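Local coordinates for UBX domain-containing protein 7 (Homo sapiens, PDB 5X3P) that links ubiquitin ligases of the cullin family to the p97 segregase, using this C-terminal UBX domain to bind p97, at residues K34-S38 against K39-N43; Y62-T65 against M66-G70. The protein carries 1 engineered substitution. All coordinates share one frame; numbering follows the deposited sequence.

Interaction 1 of 2, residues K34-S38 against K39-N43; sequences KHVQS and KGYPN
V36 and Y41 meet on the buried side of a helix end, where CG1 of the valine presses against CB of the tyrosine at 3.5 Å. The V36 branch that does this stands opposite its own backbone N (chi1 170°), which lays CG1 against the Y41 side chain. The Y41 ring receives the carbonyl oxygen of V36 in plane at its edge, then runs on to F46, which it meets edge-to-face, and to Y13; V79 of strand 74-81 backs both V36 and Y41. The backbone turn that makes this possible is a Schellman motif. Y41 N reaches back to V36 O at 3.1 Å, and inside that loop G40 N binds Q37 O at 3.0 Å from above the carbonyl plane. G40, with positive phi, is the C-prime residue that turns the chain out of helix 29-38 of this ubiquitin-like beta-grasp domain. S38 OG closes back on H35 O at 2.9 Å, adding to a carbonyl that K39 N reaches only weakly.

On the outer side, the packing of K39 over H35 is looser. K39, bent at chi2 (-62°), doubles back so that CG sits over one face of the H35 imidazole and CE lies 3.6 Å from H35 CE1; the contact is carbon against ring, while the polar end of H35 is engaged through NE2 with E19. The one firm polar contact on this side lies beyond the turn, where the extended Q37 leans along P42 and offers OE1 to N43 N at 2.9 Å, a nearly straight bond (173°) on an in-plane lone pair of the amide oxygen.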
# COMPACT_ATOMS: atom_id res chain seq x y z
N LYS A 34 6.71 1.35 -4.40
CA LYS A 34 7.36 1.19 -5.70
C LYS A 34 6.49 0.43 -6.69
O LYS A 34 6.49 0.72 -7.88
CB LYS A 34 8.73 0.50 -5.55
CG LYS A 34 9.88 1.43 -5.09
CD LYS A 34 11.22 0.66 -4.87
CE LYS A 34 11.71 -0.07 -6.14
NZ LYS A 34 11.25 -1.49 -6.25
N HIS A 35 5.74 -0.56 -6.20
CA HIS A 35 4.83 -1.27 -7.09
C HIS A 35 3.78 -0.33 -7.67
O HIS A 35 3.49 -0.38 -8.87
CB HIS A 35 4.13 -2.43 -6.39
CG HIS A 35 3.14 -3.12 -7.28
ND1 HIS A 35 3.53 -3.99 -8.28
CD2 HIS A 35 1.79 -3.03 -7.36
CE1 HIS A 35 2.46 -4.43 -8.91
NE2 HIS A 35 1.39 -3.87 -8.37
N VAL A 36 3.20 0.52 -6.83
CA VAL A 36 2.19 1.46 -7.30
C VAL A 36 2.79 2.49 -8.26
O VAL A 36 2.16 2.92 -9.22
CB VAL A 36 1.46 2.12 -6.11
CG1 VAL A 36 0.58 3.26 -6.57
CG2 VAL A 36 0.62 1.07 -5.36
N GLN A 37 4.04 2.88 -7.98
CA GLN A 37 4.79 3.79 -8.84
C GLN A 37 4.99 3.19 -10.24
O GLN A 37 4.83 3.88 -11.25
CB GLN A 37 6.14 4.08 -8.19
CG GLN A 37 6.85 5.31 -8.70
CD GLN A 37 7.74 5.91 -7.62
OE1 GLN A 37 7.38 6.92 -6.98
NE2 GLN A 37 8.89 5.27 -7.38
N SER A 38 5.34 1.91 -10.30
CA SER A 38 5.53 1.26 -11.59
C SER A 38 4.21 1.15 -12.37
O SER A 38 4.23 0.96 -13.58
CB SER A 38 6.13 -0.14 -11.42
OG SER A 38 5.10 -1.09 -11.22
N LYS A 39 3.08 1.28 -11.67
CA LYS A 39 1.77 1.21 -12.32
C LYS A 39 1.31 2.59 -12.76
O LYS A 39 0.15 2.77 -13.17
CB LYS A 39 0.71 0.58 -11.40
CG LYS A 39 0.94 -0.90 -11.09
CD LYS A 39 0.89 -1.76 -12.35
CE LYS A 39 1.13 -3.23 -12.01
NZ LYS A 39 1.46 -4.03 -13.22
N GLY A 40 2.21 3.56 -12.65
CA GLY A 40 1.93 4.90 -13.14
C GLY A 40 1.48 5.89 -12.08
O GLY A 40 0.96 6.95 -12.42
N TYR A 41 1.67 5.56 -10.81
CA TYR A 41 1.27 6.46 -9.74
C TYR A 41 2.45 6.83 -8.83
O TYR A 41 2.65 6.23 -7.77
CB TYR A 41 0.11 5.84 -8.94
CG TYR A 41 -1.10 5.58 -9.81
CD1 TYR A 41 -2.06 6.56 -9.98
CD2 TYR A 41 -1.26 4.37 -10.47
CE1 TYR A 41 -3.17 6.34 -10.77
CE2 TYR A 41 -2.36 4.14 -11.28
CZ TYR A 41 -3.32 5.13 -11.42
OH TYR A 41 -4.42 4.94 -12.21
N PRO A 42 3.23 7.84 -9.25
CA PRO A 42 4.45 8.20 -8.53
C PRO A 42 4.14 8.76 -7.14
O PRO A 42 3.18 9.52 -6.99
CB PRO A 42 5.09 9.28 -9.42
CG PRO A 42 4.01 9.76 -10.31
CD PRO A 42 3.05 8.62 -10.49
N ASN A 43 4.98 8.40 -6.17
CA ASN A 43 4.78 8.81 -4.78
C ASN A 43 4.70 10.32 -4.57
O ASN A 43 4.01 10.80 -3.66
CB ASN A 43 5.90 8.22 -3.91
CG ASN A 43 5.73 8.58 -2.44
OD1 ASN A 43 4.81 8.09 -1.78
ND2 ASN A 43 6.63 9.43 -1.93

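Interaction 2 of 2, residues Y62-T65 against M66-G70; sequences YDIT and MQEAG. Engineered in segment 66-70: M66 (natural residue Leu).
The carboxylate of E68 is the flat group on which T65 and I64 converge. T65 N meets OE1 of E68 at 2.8 Å from the anti side, 23° out of the carboxylate plane. T65 OG1 and CG2 lie over one face of the carboxylate, beside OE1, the hydroxyl at a weak 3.2 Å from E68 OE1, while I64 CB comes in from the opposite side, tilted off the plane, 3.5 Å from the same atom. At the edge, close to the carboxylate plane, a water donates to E68 OE1 and also to D63 O, carrying the contact out to solvent. OE1 thus accepts from T65 N and from the water, which is consistent with a charged carboxylate.

The return bond completes a capping box. OG1 of T65, held between its backbone N and carbonyl carbon (chi1 64°), accepts from E68 N at 2.9 Å, so that each residue binds the other's backbone at the N-terminus of helix 66-69. This short, weakly bonded helix precedes the final strand of the beta-grasp fold. Behind the cap, A69 N donates to T65 O at 2.8 Å, nearly along the C=O axis, and I64 CD1 packs against A69 CB at 3.9 Å. The engineered M66, present as selenomethionine, turns away from the cap to A27 and L29. At the far end G70, at positive phi, closes a Schellman motif, its N bonded to Q67 O at 3.0 Å.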
# COMPACT_ATOMS: atom_id res chain seq x y z
N TYR A 62 8.84 4.62 4.88
CA TYR A 62 8.71 3.55 3.89
C TYR A 62 9.69 2.38 4.17
O TYR A 62 9.56 1.29 3.60
CB TYR A 62 8.87 4.12 2.47
CG TYR A 62 7.70 5.02 2.04
CD1 TYR A 62 6.47 4.98 2.71
CD2 TYR A 62 7.83 5.91 0.97
CE1 TYR A 62 5.40 5.80 2.33
CE2 TYR A 62 6.75 6.73 0.57
CZ TYR A 62 5.55 6.67 1.26
OH TYR A 62 4.49 7.47 0.88
N ASP A 63 10.65 2.61 5.06
CA ASP A 63 11.65 1.59 5.35
C ASP A 63 11.18 0.53 6.36
O ASP A 63 11.87 -0.48 6.58
CB ASP A 63 12.95 2.25 5.83
CG ASP A 63 14.17 1.42 5.53
OD1 ASP A 63 14.24 0.89 4.40
OD2 ASP A 63 15.05 1.30 6.41
N ILE A 64 10.02 0.73 6.98
CA ILE A 64 9.50 -0.27 7.92
C ILE A 64 8.74 -1.36 7.17
O ILE A 64 8.31 -1.17 6.04
CB ILE A 64 8.61 0.34 9.03
CG1 ILE A 64 7.23 0.75 8.48
CG2 ILE A 64 9.32 1.52 9.69
CD1 ILE A 64 6.32 1.34 9.54
N THR A 65 8.56 -2.51 7.82
CA THR A 65 7.94 -3.65 7.17
C THR A 65 6.44 -3.57 7.34
O THR A 65 5.96 -2.81 8.16
CB THR A 65 8.39 -4.97 7.81
OG1 THR A 65 7.93 -5.00 9.17
CG2 THR A 65 9.91 -5.12 7.77
N MSE A 66 5.72 -4.39 6.56
CA MSE A 66 4.27 -4.48 6.67
C MSE A 66 3.86 -4.81 8.10
O MSE A 66 2.88 -4.27 8.63
CB MSE A 66 3.74 -5.60 5.75
CG MSE A 66 4.39 -5.64 4.40
SE MSE A 66 3.68 -4.25 3.23
CE MSE A 66 5.09 -4.34 1.91
N GLN A 67 4.61 -5.73 8.72
CA GLN A 67 4.34 -6.12 10.10
C GLN A 67 4.60 -4.96 11.05
O GLN A 67 3.80 -4.70 11.96
CB GLN A 67 5.18 -7.35 10.52
CG GLN A 67 4.98 -7.78 11.97
CD GLN A 67 5.86 -8.98 12.38
OE1 GLN A 67 6.20 -9.82 11.55
NE2 GLN A 67 6.21 -9.05 13.65
N GLU A 68 5.72 -4.25 10.85
CA GLU A 68 6.01 -3.08 11.69
C GLU A 68 4.96 -1.97 11.48
O GLU A 68 4.63 -1.24 12.41
CB GLU A 68 7.43 -2.56 11.42
CG GLU A 68 8.53 -3.35 12.12
CD GLU A 68 9.86 -3.20 11.43
OE1 GLU A 68 9.87 -2.66 10.31
OE2 GLU A 68 10.90 -3.63 11.99
N ALA A 69 4.44 -1.88 10.27
CA ALA A 69 3.40 -0.88 9.95
C ALA A 69 2.06 -1.26 10.59
O ALA A 69 1.14 -0.43 10.68
CB ALA A 69 3.25 -0.73 8.45
N GLY A 70 1.95 -2.51 11.04
CA GLY A 70 0.72 -2.98 11.66
C GLY A 70 -0.38 -3.38 10.69
O GLY A 70 -1.56 -3.40 11.07
O HOH W 1 12.43 -2.50 9.13

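Interactions 1 and 2 follow each other along the chain, their centres about 18 Å apart, and involve different helices of one ubiquitin-like domain. K34-N43 ends helix 29-38, which packs on the five-stranded mixed sheet; Y62-G70 starts the short helix 66-69 before strand 74-81. Between them lie strands 46-50 and 55-56, whose connecting loop is the one UBX domains generally use to grip p97. The two regions nevertheless touch: N43 OD1 and Y62 OH are 2.7 Å apart, a probable hydrogen bond, and the Y62 side chain touches L30 and V33 of helix 29-38. Both lie at the domain surface, one at the C-terminal end of helix 29-38 and the other at the start of helix 66-69.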